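Local coordinates for hypothetical shikimate 5-dehydrogenase-like protein HI0607 (Haemophilus influenzae, PDB 1NPY) that catalyses the NADP(+)-dependent oxidation of shikimate to 3-dehydroshikimate in vitro, though so weakly that shikimate may not be its biological substrate, at residues I123-G128 with K147-N152; G129-V134 with V180-I185; V208-V213 with Q231-A236. All blocks are in the same frame, centred on the assembly; numbering follows the deposited sequence.

Contact 1 of 3, residues I123-G128 with K147-N152; sequences IVHGSG and KIYARN
His125 and Tyr149 lie side by side on one face of a parallel Rossmann-type sheet, where strands 122-125 and 146-149 form a beta-alpha-beta unit through helix 131-140. Their rings form an offset stack, centroids 4.2 Å apart and planes inclined by 25°. Tyr149 CE2 sits above the centre of the imidazole, and its distance to His125 NE2 is 3.5 Å. Paired in register on one face and with the same first torsion, CG anti to the backbone N (chi1 -170° for His125, 171° for Tyr149), they point the same way. His125 ND1 is hydrogen-bonded to Ala197 O, which helps to hold the rotation of the imidazole. On the same face, Ile123 CG2 crosses to Tyr149 CB at 3.9 Å. The backbone ladder beneath runs Val124 N to Lys147 O, Tyr149 N to Val124 O and Gly126 N to Tyr149 O.

Beyond the strands the chain turns into the glycine-rich loop, whose Gly126, Ser127 and Gly128 probably bind NADP(+), as in relatives. Here Ser127 CB rests on Ala150 CB at 3.8 Å, and one water joins Ser127 OG (2.7 Å) to Asn152 N (3.1 Å).

Contact 2 of 3, residues G129-V134 with V180-I185; sequences GMAKAV and VNVTSI
With chi1 at -63°, Val182 sets CG1 anti to its carbonyl carbon and CG2 between the backbone N and that carbon, and so presents two separate methyl groups to the start of helix 131-140. CG2 meets Ala131, its distance to Ala131 CB being 3.6 Å. CG1 takes the next turn, 3.8 Å from Val134 CG2. Val134 itself is turned with CG1 anti to the backbone N (chi1 167°), which sends that branch on to Val180, CG1 to CG1 at 4.0 Å. Val134 thus slides past both valines in the opposite direction, one branch to each.

This is the packing of a Rossmann-type nucleotide-binding domain, in which the helix after the glycine-rich loop lies against the parallel sheet, here on the end of strand 178-181 and on Val182 just beyond it. Val124 of the neighbouring strand touches both Val134 and Val182, and Leu159 of helix 153-163 lies on Ala131. No direct hydrogen bond joins the two segments; a water links them instead, accepting from Met130 N at 2.9 Å and donating to Val182 O at 2.9 Å.

At the end of the strand, Asn181 OD1 accepts from Thr183 OG1 (2.6 Å, on a lone pair in the carbonyl plane) and from Thr183 N, which stands above that plane. The second bond makes an Asx turn, and an ST turn follows as Ile185 N donates to Thr183 OG1 at 3.0 Å.

Gly129, Met130 and Ser184 probably bind NADP(+); the contact is thus held mainly by methyl groups on its apolar side, with a water and two side-chain turns meeting polar atoms near the probable cofactor site.

Contact 3 of 3, residues V208-V213 with Q231-A236; sequences VAFDVV and QTISGA
Phe210 and Ile233 form the tight part of this contact, on one face of the parallel sheet where strand 231-233, an outermost strand of the sheet, pairs with strand 208-211. Ile233 CG2 lies over the phenyl face, 4.0 Å from the ring centroid and 25° off the normal, displaced toward the rim: a CH-pi contact. The branch reaches the ring because CG2 stands anti to the backbone N (chi1 of Ile233 -50°), while Ile233 CB approaches Phe210 CD2 to 3.6 Å. Three backbone bonds hold the strands in register: Ala209 N to Gln231 O, Ile233 N to Ala209 O, and Asp211 N to Ile233 O. Helix 220-227, which links the two strands in a beta-alpha-beta unit, packs on Ala209.

The looser side is at partly exposed Gln231, which runs alongside Val208, its NE2 3.7 Å from Val208 CG2. The Gly235 end is close-set but hydrated: Gly235 CA comes within 3.9 Å of Val212 CA, Gly235 N bonds weakly to Val213 O, and waters bridge Val212 O to Gly235 O and Val213 O to Ser234 OG. Asp211 OD1 accepts from Val213 N in an Asx turn, while OD2 is hydrogen-bonded to Thr219 OG1; Ser234 OG caps helix 235-251 through Ala236 N at 3.2 Å.

Apolar contact and a regular ladder therefore fix the strands, whereas an Asx turn, one helix cap and two bridging waters take up polar groups where they end.

The contacts reach one six-stranded parallel sheet, ordered 166-168, 146-149, 122-125, 178-181, 208-211, 231-233. Contact 1 joins its second and third strands, contact 3 its last two, and contact 2 sets helix 131-140 against the fourth. Centres of contacts 1 and 2 lie about 8 Å apart, of 2 and 3 about 11 Å, and of 1 and 3 about 16 Å without touching. Contacts 1 and 2 interleave along the chain and share a probable hydrogen bond, His125 N to Val180 O (2.8 Å); contact 3 follows, tied to contact 2 by another, Asn181 ND2 to Asp211 OD1. Val212 touches Met130, so contact 3 borders the probable NADP(+) site that contacts 1 and 2 help to form.

Contact 1 of 3, residues I123-G128 with K147-N152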
ATOM      1  N   ILE A 123      -9.896  -1.281  15.116  1.00 12.84           N
ATOM      2  CA  ILE A 123     -10.228   0.113  14.840  1.00 12.43           C
ATOM      3  C   ILE A 123      -9.231   0.692  13.858  1.00 11.93           C
ATOM      4  O   ILE A 123      -8.022   0.593  14.072  1.00 10.90           O
ATOM      5  CB  ILE A 123     -10.287   0.969  16.129  1.00 12.17           C
ATOM      6  CG1 ILE A 123     -11.407   0.476  17.044  1.00 13.68           C
ATOM      7  CG2 ILE A 123     -10.452   2.452  15.778  1.00 14.59           C
ATOM      8  CD1 ILE A 123     -11.502   1.348  18.310  1.00 14.95           C
ATOM      9  N   VAL A 124      -9.742   1.225  12.751  1.00 12.26           N
ATOM     10  CA  VAL A 124      -8.965   1.956  11.763  1.00 12.20           C
ATOM     11  C   VAL A 124      -9.141   3.463  11.985  1.00 12.83           C
ATOM     12  O   VAL A 124     -10.266   3.964  11.970  1.00 12.69           O
ATOM     13  CB  VAL A 124      -9.397   1.594  10.325  1.00 13.27           C
ATOM     14  CG1 VAL A 124      -8.645   2.429   9.320  1.00 14.30           C
ATOM     15  CG2 VAL A 124      -9.180   0.107  10.018  1.00 13.79           C
ATOM     16  N   HIS A 125      -8.052   4.176  12.259  1.00 12.69           N
ATOM     17  CA  HIS A 125      -8.067   5.624  12.364  1.00 12.78           C
ATOM     18  C   HIS A 125      -7.699   6.189  10.999  1.00 13.21           C
ATOM     19  O   HIS A 125      -6.568   6.082  10.538  1.00 14.65           O
ATOM     20  CB  HIS A 125      -7.084   6.088  13.443  1.00 12.01           C
ATOM     21  CG  HIS A 125      -7.187   7.538  13.800  1.00 14.09           C
ATOM     22  ND1 HIS A 125      -6.378   8.118  14.756  1.00 14.81           N
ATOM     23  CD2 HIS A 125      -8.053   8.502  13.411  1.00 17.53           C
ATOM     24  CE1 HIS A 125      -6.718   9.386  14.912  1.00 14.36           C
ATOM     25  NE2 HIS A 125      -7.728   9.648  14.098  1.00 14.21           N
ATOM     26  N   GLY A 126      -8.676   6.818  10.359  1.00 13.42           N
ATOM     27  CA  GLY A 126      -8.480   7.514   9.102  1.00 14.39           C
ATOM     28  C   GLY A 126      -9.492   7.072   8.061  1.00 14.02           C
ATOM     29  O   GLY A 126     -10.131   6.037   8.204  1.00 14.08           O
ATOM     30  N   SER A 127      -9.669   7.891   7.029  1.00 15.59           N
ATOM     31  CA  SER A 127     -10.679   7.621   6.009  1.00 15.04           C
ATOM     32  C   SER A 127     -10.126   7.821   4.614  1.00 15.78           C
ATOM     33  O   SER A 127     -10.880   7.717   3.651  1.00 16.37           O
ATOM     34  CB  SER A 127     -11.937   8.470   6.220  1.00 15.48           C
ATOM     35  OG  SER A 127     -11.647   9.848   6.038  1.00 14.48           O
ATOM     36  N   GLY A 128      -8.842   8.146   4.544  1.00 16.66           N
ATOM     37  CA  GLY A 128      -8.173   8.514   3.308  1.00 18.49           C
ATOM     38  C   GLY A 128      -6.914   7.696   3.166  1.00 18.61           C
ATOM     39  O   GLY A 128      -6.597   6.847   4.006  1.00 18.54           O
ATOM     40  N   LYS A 147     -14.260  -0.972  13.264  1.00 14.11           N
ATOM     41  CA  LYS A 147     -14.875   0.345  13.322  1.00 15.07           C
ATOM     42  C   LYS A 147     -13.905   1.319  12.658  1.00 15.34           C
ATOM     43  O   LYS A 147     -12.690   1.197  12.823  1.00 15.19           O
ATOM     44  CB  LYS A 147     -15.161   0.747  14.769  1.00 16.08           C
ATOM     45  CG  LYS A 147     -16.095  -0.202  15.487  1.00 17.63           C
ATOM     46  CD  LYS A 147     -16.274   0.190  16.947  1.00 21.00           C
ATOM     47  CE  LYS A 147     -16.968  -0.890  17.755  1.00 25.10           C
ATOM     48  NZ  LYS A 147     -16.954  -0.601  19.220  1.00 29.92           N
ATOM     49  N   ILE A 148     -14.457   2.296  11.948  1.00 14.89           N
ATOM     50  CA  ILE A 148     -13.669   3.336  11.304  1.00 15.38           C
ATOM     51  C   ILE A 148     -13.837   4.578  12.160  1.00 15.50           C
ATOM     52  O   ILE A 148     -14.958   5.044  12.364  1.00 16.84           O
ATOM     53  CB  ILE A 148     -14.122   3.562   9.848  1.00 15.38           C
ATOM     54  CG1 ILE A 148     -13.658   2.395   8.963  1.00 18.66           C
ATOM     55  CG2 ILE A 148     -13.456   4.829   9.289  1.00 16.35           C
ATOM     56  CD1 ILE A 148     -14.727   1.445   8.528  1.00 21.25           C
ATOM     57  N   TYR A 149     -12.723   5.033  12.726  1.00 14.58           N
ATOM     58  CA  TYR A 149     -12.616   6.266  13.489  1.00 15.77           C
ATOM     59  C   TYR A 149     -11.996   7.357  12.631  1.00 15.04           C
ATOM     60  O   TYR A 149     -10.852   7.253  12.203  1.00 14.73           O
ATOM     61  CB  TYR A 149     -11.710   5.977  14.698  1.00 15.24           C
ATOM     62  CG  TYR A 149     -11.287   7.168  15.528  1.00 18.52           C
ATOM     63  CD1 TYR A 149     -12.176   8.184  15.837  1.00 23.48           C
ATOM     64  CD2 TYR A 149      -9.987   7.244  16.028  1.00 22.14           C
ATOM     65  CE1 TYR A 149     -11.772   9.273  16.607  1.00 28.46           C
ATOM     66  CE2 TYR A 149      -9.576   8.323  16.791  1.00 25.82           C
ATOM     67  CZ  TYR A 149     -10.467   9.328  17.072  1.00 28.91           C
ATOM     68  OH  TYR A 149     -10.076  10.393  17.846  1.00 34.90           O
ATOM     69  N   ALA A 150     -12.738   8.410  12.319  1.00 15.76           N
ATOM     70  CA  ALA A 150     -12.180   9.390  11.404  1.00 17.09           C
ATOM     71  C   ALA A 150     -12.848  10.733  11.608  1.00 18.67           C
ATOM     72  O   ALA A 150     -14.004  10.793  12.002  1.00 18.19           O
ATOM     73  CB  ALA A 150     -12.363   8.971   9.958  1.00 18.12           C
ATOM     74  N   ARG A 151     -12.083  11.777  11.329  1.00 21.38           N
ATOM     75  CA  ARG A 151     -12.616  13.122  11.458  1.00 24.00           C
ATOM     76  C   ARG A 151     -13.513  13.545  10.286  1.00 24.72           C
ATOM     77  O   ARG A 151     -14.398  14.377  10.488  1.00 25.55           O
ATOM     78  CB  ARG A 151     -11.483  14.106  11.732  1.00 25.37           C
ATOM     79  CG  ARG A 151     -10.492  14.264  10.604  1.00 29.53           C
ATOM     80  CD  ARG A 151      -9.403  15.275  10.919  1.00 33.60           C
ATOM     81  NE  ARG A 151      -8.326  15.175   9.938  1.00 37.00           N
ATOM     82  CZ  ARG A 151      -8.367  15.657   8.704  1.00 42.64           C
ATOM     83  NH1 ARG A 151      -9.427  16.332   8.270  1.00 44.40           N
ATOM     84  NH2 ARG A 151      -7.317  15.501   7.902  1.00 44.26           N
ATOM     85  N   ASN A 152     -13.305  13.011   9.084  1.00 24.27           N
ATOM     86  CA  ASN A 152     -14.219  13.216   7.961  1.00 24.87           C
ATOM     87  C   ASN A 152     -15.429  12.294   8.105  1.00 24.79           C
ATOM     88  O   ASN A 152     -15.371  11.110   7.769  1.00 23.40           O
ATOM     89  CB  ASN A 152     -13.533  12.968   6.611  1.00 25.99           C
ATOM     90  CG  ASN A 152     -14.345  13.492   5.422  1.00 29.40           C
ATOM     91  OD1 ASN A 152     -13.791  14.165   4.550  1.00 38.71           O
ATOM     92  ND2 ASN A 152     -15.645  13.206   5.379  1.00 30.04           N
TER
HETATM   93  O   HOH W   1     -10.834  11.546   8.026  1.00 23.65           O

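Contact 2 of 3, residues G129-V134 with V180-I185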
ATOM      1  N   GLY A 129      -6.182   7.984   2.094  1.00 19.28           N
ATOM      2  CA  GLY A 129      -4.942   7.295   1.797  1.00 18.92           C
ATOM      3  C   GLY A 129      -5.295   5.830   1.657  1.00 18.42           C
ATOM      4  O   GLY A 129      -6.091   5.380   0.844  1.00 18.95           O
ATOM      5  N   MET A 130      -4.660   5.058   2.521  1.00 17.55           N
ATOM      6  CA  MET A 130      -4.730   3.616   2.405  1.00 16.09           C
ATOM      7  C   MET A 130      -5.948   3.072   3.121  1.00 13.13           C
ATOM      8  O   MET A 130      -6.050   1.865   3.241  1.00 12.14           O
ATOM      9  CB  MET A 130      -3.457   3.101   3.067  1.00 17.05           C
ATOM     10  CG  MET A 130      -2.263   3.425   2.247  1.00 22.09           C
ATOM     11  SD  MET A 130      -2.159   1.944   1.246  1.00 28.52           S
ATOM     12  CE  MET A 130      -1.042   1.131   2.246  1.00 29.33           C
ATOM     13  N   ALA A 131      -6.825   3.927   3.655  1.00 12.87           N
ATOM     14  CA  ALA A 131      -7.956   3.448   4.454  1.00 12.90           C
ATOM     15  C   ALA A 131      -8.783   2.407   3.726  1.00 12.79           C
ATOM     16  O   ALA A 131      -9.118   1.353   4.270  1.00 11.49           O
ATOM     17  CB  ALA A 131      -8.854   4.596   4.858  1.00 14.06           C
ATOM     18  N   LYS A 132      -9.137   2.714   2.481  1.00 12.52           N
ATOM     19  CA  LYS A 132     -10.009   1.806   1.755  1.00 14.30           C
ATOM     20  C   LYS A 132      -9.356   0.437   1.564  1.00 13.51           C
ATOM     21  O   LYS A 132      -9.970  -0.584   1.855  1.00 13.43           O
ATOM     22  CB  LYS A 132     -10.445   2.490   0.454  1.00 15.43           C
ATOM     23  CG  LYS A 132     -11.732   2.010  -0.148  1.00 19.10           C
ATOM     24  CD  LYS A 132     -12.007   2.874  -1.391  1.00 19.84           C
ATOM     25  CE  LYS A 132     -13.230   2.414  -2.139  1.00 22.64           C
ATOM     26  NZ  LYS A 132     -13.431   3.373  -3.260  1.00 22.38           N
ATOM     27  N   ALA A 133      -8.085   0.400   1.176  1.00 12.24           N
ATOM     28  CA  ALA A 133      -7.322  -0.835   1.014  1.00 12.32           C
ATOM     29  C   ALA A 133      -7.239  -1.613   2.323  1.00 12.11           C
ATOM     30  O   ALA A 133      -7.487  -2.806   2.341  1.00 11.48           O
ATOM     31  CB  ALA A 133      -5.918  -0.544   0.531  1.00 12.91           C
ATOM     32  N   VAL A 134      -6.979  -0.929   3.428  1.00 10.63           N
ATOM     33  CA  VAL A 134      -6.966  -1.566   4.741  1.00 10.05           C
ATOM     34  C   VAL A 134      -8.323  -2.177   5.119  1.00 11.18           C
ATOM     35  O   VAL A 134      -8.399  -3.359   5.485  1.00 10.74           O
ATOM     36  CB  VAL A 134      -6.462  -0.554   5.800  1.00 11.00           C
ATOM     37  CG1 VAL A 134      -6.754  -1.108   7.184  1.00 12.23           C
ATOM     38  CG2 VAL A 134      -4.964  -0.258   5.548  1.00  9.97           C
ATOM     39  N   VAL A 180      -5.131   0.325  13.825  1.00  8.44           N
ATOM     40  CA  VAL A 180      -4.488   0.615  12.551  1.00  8.72           C
ATOM     41  C   VAL A 180      -4.541   2.116  12.300  1.00  8.00           C
ATOM     42  O   VAL A 180      -5.611   2.729  12.311  1.00  8.93           O
ATOM     43  CB  VAL A 180      -5.162  -0.101  11.346  1.00  9.20           C
ATOM     44  CG1 VAL A 180      -4.318   0.017  10.111  1.00 10.61           C
ATOM     45  CG2 VAL A 180      -5.508  -1.540  11.644  1.00 10.89           C
ATOM     46  N   ASN A 181      -3.387   2.709  12.011  1.00  7.98           N
ATOM     47  CA  ASN A 181      -3.338   4.117  11.663  1.00  8.84           C
ATOM     48  C   ASN A 181      -3.178   4.251  10.145  1.00  9.81           C
ATOM     49  O   ASN A 181      -2.214   3.718   9.565  1.00  9.85           O
ATOM     50  CB  ASN A 181      -2.169   4.847  12.317  1.00 10.15           C
ATOM     51  CG  ASN A 181      -2.089   6.296  11.849  1.00  9.64           C
ATOM     52  OD1 ASN A 181      -3.085   7.008  11.921  1.00 12.04           O
ATOM     53  ND2 ASN A 181      -0.939   6.728  11.379  1.00  8.81           N
ATOM     54  N   VAL A 182      -4.139   4.952   9.545  1.00 10.88           N
ATOM     55  CA  VAL A 182      -4.101   5.336   8.142  1.00 12.01           C
ATOM     56  C   VAL A 182      -4.252   6.857   7.958  1.00 13.03           C
ATOM     57  O   VAL A 182      -4.632   7.354   6.891  1.00 13.82           O
ATOM     58  CB  VAL A 182      -5.149   4.596   7.278  1.00 12.47           C
ATOM     59  CG1 VAL A 182      -4.872   3.109   7.265  1.00 14.53           C
ATOM     60  CG2 VAL A 182      -6.600   4.879   7.696  1.00 14.58           C
ATOM     61  N   THR A 183      -3.912   7.606   8.995  1.00 13.52           N
ATOM     62  CA  THR A 183      -3.852   9.068   8.911  1.00 13.26           C
ATOM     63  C   THR A 183      -2.423   9.503   8.620  1.00 14.05           C
ATOM     64  O   THR A 183      -1.485   8.693   8.661  1.00 12.95           O
ATOM     65  CB  THR A 183      -4.260   9.770  10.236  1.00 13.51           C
ATOM     66  OG1 THR A 183      -3.319   9.472  11.277  1.00 11.75           O
ATOM     67  CG2 THR A 183      -5.613   9.370  10.809  1.00 14.13           C
ATOM     68  N   SER A 184      -2.236  10.803   8.382  1.00 14.02           N
ATOM     69  CA  SER A 184      -0.912  11.413   8.367  1.00 15.26           C
ATOM     70  C   SER A 184      -0.252  11.635   9.736  1.00 13.93           C
ATOM     71  O   SER A 184       0.840  12.208   9.802  1.00 13.94           O
ATOM     72  CB  SER A 184      -0.992  12.747   7.627  1.00 16.23           C
ATOM     73  OG  SER A 184      -1.938  13.544   8.312  1.00 24.03           O
ATOM     74  N   ILE A 185      -0.908  11.255  10.825  1.00 12.65           N
ATOM     75  CA  ILE A 185      -0.325  11.401  12.157  1.00 11.14           C
ATOM     76  C   ILE A 185       0.962  10.574  12.202  1.00 11.19           C
ATOM     77  O   ILE A 185       0.940   9.404  11.834  1.00 11.40           O
ATOM     78  CB  ILE A 185      -1.317  10.982  13.272  1.00 11.11           C
ATOM     79  CG1 ILE A 185      -2.486  11.964  13.414  1.00 13.61           C
ATOM     80  CG2 ILE A 185      -0.584  10.902  14.594  1.00 10.47           C
ATOM     81  CD1 ILE A 185      -3.642  11.439  14.216  1.00 14.82           C
TER
HETATM   82  O   HOH W   2      -3.132   6.181   4.663  1.00 30.64           O

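Contact 3 of 3, residues V208-V213 with Q231-A236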
ATOM      1  N   VAL A 208      -2.065  -5.368  19.052  1.00 12.77           N
ATOM      2  CA  VAL A 208      -1.387  -5.147  17.771  1.00 12.93           C
ATOM      3  C   VAL A 208      -1.493  -3.681  17.329  1.00 12.92           C
ATOM      4  O   VAL A 208      -2.592  -3.131  17.350  1.00 12.77           O
ATOM      5  CB  VAL A 208      -2.001  -5.976  16.622  1.00 13.10           C
ATOM      6  CG1 VAL A 208      -1.226  -5.731  15.357  1.00 12.59           C
ATOM      7  CG2 VAL A 208      -1.979  -7.475  16.934  1.00 14.62           C
ATOM      8  N   ALA A 209      -0.354  -3.085  16.968  1.00 12.46           N
ATOM      9  CA  ALA A 209      -0.301  -1.717  16.453  1.00 11.34           C
ATOM     10  C   ALA A 209       0.216  -1.730  15.017  1.00 10.18           C
ATOM     11  O   ALA A 209       1.343  -2.153  14.794  1.00 10.62           O
ATOM     12  CB  ALA A 209       0.602  -0.862  17.330  1.00 11.26           C
ATOM     13  N   PHE A 210      -0.616  -1.340  14.053  1.00  8.51           N
ATOM     14  CA  PHE A 210      -0.303  -1.385  12.628  1.00  9.79           C
ATOM     15  C   PHE A 210      -0.371   0.047  12.099  1.00 10.31           C
ATOM     16  O   PHE A 210      -1.424   0.695  12.120  1.00  9.75           O
ATOM     17  CB  PHE A 210      -1.298  -2.325  11.955  1.00  9.85           C
ATOM     18  CG  PHE A 210      -1.129  -2.551  10.463  1.00 10.92           C
ATOM     19  CD1 PHE A 210      -2.043  -3.383   9.835  1.00 19.39           C
ATOM     20  CD2 PHE A 210      -0.133  -1.973   9.707  1.00 13.90           C
ATOM     21  CE1 PHE A 210      -1.953  -3.631   8.472  1.00 19.43           C
ATOM     22  CE2 PHE A 210      -0.038  -2.210   8.354  1.00 18.13           C
ATOM     23  CZ  PHE A 210      -0.957  -3.034   7.733  1.00 21.55           C
ATOM     24  N   ASP A 211       0.788   0.601  11.775  1.00 11.59           N
ATOM     25  CA  ASP A 211       0.856   1.993  11.336  1.00 11.17           C
ATOM     26  C   ASP A 211       1.272   1.927   9.880  1.00 12.23           C
ATOM     27  O   ASP A 211       2.374   1.483   9.546  1.00 11.93           O
ATOM     28  CB  ASP A 211       1.890   2.778  12.137  1.00 11.85           C
ATOM     29  CG  ASP A 211       1.719   4.280  12.040  1.00 12.05           C
ATOM     30  OD1 ASP A 211       1.051   4.779  11.103  1.00 12.31           O
ATOM     31  OD2 ASP A 211       2.247   5.034  12.892  1.00 13.91           O
ATOM     32  N   VAL A 212       0.427   2.475   9.019  1.00 11.91           N
ATOM     33  CA  VAL A 212       0.742   2.535   7.602  1.00 13.60           C
ATOM     34  C   VAL A 212       1.734   3.647   7.272  1.00 13.98           C
ATOM     35  O   VAL A 212       2.381   3.638   6.229  1.00 13.61           O
ATOM     36  CB  VAL A 212      -0.547   2.607   6.768  1.00 15.18           C
ATOM     37  CG1 VAL A 212      -0.230   2.591   5.294  1.00 18.35           C
ATOM     38  CG2 VAL A 212      -1.446   1.418   7.069  1.00 17.57           C
ATOM     39  N   VAL A 213       1.950   4.592   8.182  1.00 14.21           N
ATOM     40  CA  VAL A 213       3.012   5.578   7.990  1.00 14.93           C
ATOM     41  C   VAL A 213       4.360   4.863   7.931  1.00 16.95           C
ATOM     42  O   VAL A 213       4.652   4.012   8.770  1.00 18.27           O
ATOM     43  CB  VAL A 213       3.064   6.598   9.146  1.00 13.76           C
ATOM     44  CG1 VAL A 213       4.307   7.444   9.015  1.00 13.98           C
ATOM     45  CG2 VAL A 213       1.812   7.441   9.139  1.00 15.42           C
ATOM     46  N   GLN A 231       2.664  -6.278  19.558  1.00 15.10           N
ATOM     47  CA  GLN A 231       3.072  -6.618  18.206  1.00 15.17           C
ATOM     48  C   GLN A 231       2.942  -5.372  17.344  1.00 14.33           C
ATOM     49  O   GLN A 231       1.971  -4.637  17.509  1.00 14.32           O
ATOM     50  CB  GLN A 231       2.159  -7.712  17.672  1.00 15.78           C
ATOM     51  CG  GLN A 231       2.480  -8.179  16.273  1.00 22.10           C
ATOM     52  CD  GLN A 231       1.621  -9.358  15.865  1.00 29.13           C
ATOM     53  OE1 GLN A 231       1.792 -10.461  16.381  1.00 36.74           O
ATOM     54  NE2 GLN A 231       0.694  -9.130  14.947  1.00 32.41           N
ATOM     55  N   THR A 232       3.927  -5.094  16.504  1.00 14.44           N
ATOM     56  CA  THR A 232       3.836  -3.980  15.564  1.00 14.13           C
ATOM     57  C   THR A 232       4.075  -4.370  14.111  1.00 13.89           C
ATOM     58  O   THR A 232       4.854  -5.274  13.808  1.00 14.62           O
ATOM     59  CB  THR A 232       4.818  -2.863  15.887  1.00 13.95           C
ATOM     60  OG1 THR A 232       6.168  -3.329  15.785  1.00 17.24           O
ATOM     61  CG2 THR A 232       4.666  -2.336  17.279  1.00 13.93           C
ATOM     62  N   ILE A 233       3.356  -3.676  13.238  1.00 11.97           N
ATOM     63  CA  ILE A 233       3.474  -3.751  11.782  1.00 12.60           C
ATOM     64  C   ILE A 233       3.672  -2.327  11.277  1.00 12.83           C
ATOM     65  O   ILE A 233       2.871  -1.467  11.616  1.00 11.12           O
ATOM     66  CB  ILE A 233       2.208  -4.360  11.152  1.00 12.37           C
ATOM     67  CG1 ILE A 233       1.858  -5.662  11.866  1.00 14.30           C
ATOM     68  CG2 ILE A 233       2.409  -4.642   9.640  1.00 14.61           C
ATOM     69  CD1 ILE A 233       0.615  -6.294  11.334  1.00 12.47           C
ATOM     70  N   SER A 234       4.732  -2.075  10.515  1.00 13.97           N
ATOM     71  CA  SER A 234       5.134  -0.720  10.160  1.00 15.31           C
ATOM     72  C   SER A 234       4.837  -0.486   8.692  1.00 14.91           C
ATOM     73  O   SER A 234       4.718  -1.444   7.936  1.00 12.43           O
ATOM     74  CB  SER A 234       6.636  -0.578  10.431  1.00 18.02           C
ATOM     75  OG  SER A 234       7.189   0.344   9.514  1.00 22.34           O
ATOM     76  N   GLY A 235       4.706   0.769   8.282  1.00 15.60           N
ATOM     77  CA  GLY A 235       4.354   1.103   6.915  1.00 15.29           C
ATOM     78  C   GLY A 235       5.437   0.747   5.914  1.00 15.21           C
ATOM     79  O   GLY A 235       5.161   0.581   4.724  1.00 15.09           O
ATOM     80  N   ALA A 236       6.672   0.640   6.389  1.00 15.76           N
ATOM     81  CA  ALA A 236       7.774   0.233   5.528  1.00 15.74           C
ATOM     82  C   ALA A 236       7.532  -1.165   4.965  1.00 15.45           C
ATOM     83  O   ALA A 236       7.860  -1.436   3.809  1.00 15.11           O
ATOM     84  CB  ALA A 236       9.092   0.296   6.255  1.00 16.85           C
TER
HETATM   85  O   HOH W   3       2.805   2.313   3.974  1.00 24.32           O
HETATM   86  O   HOH W   4       5.643   2.635  10.952  1.00 20.82           O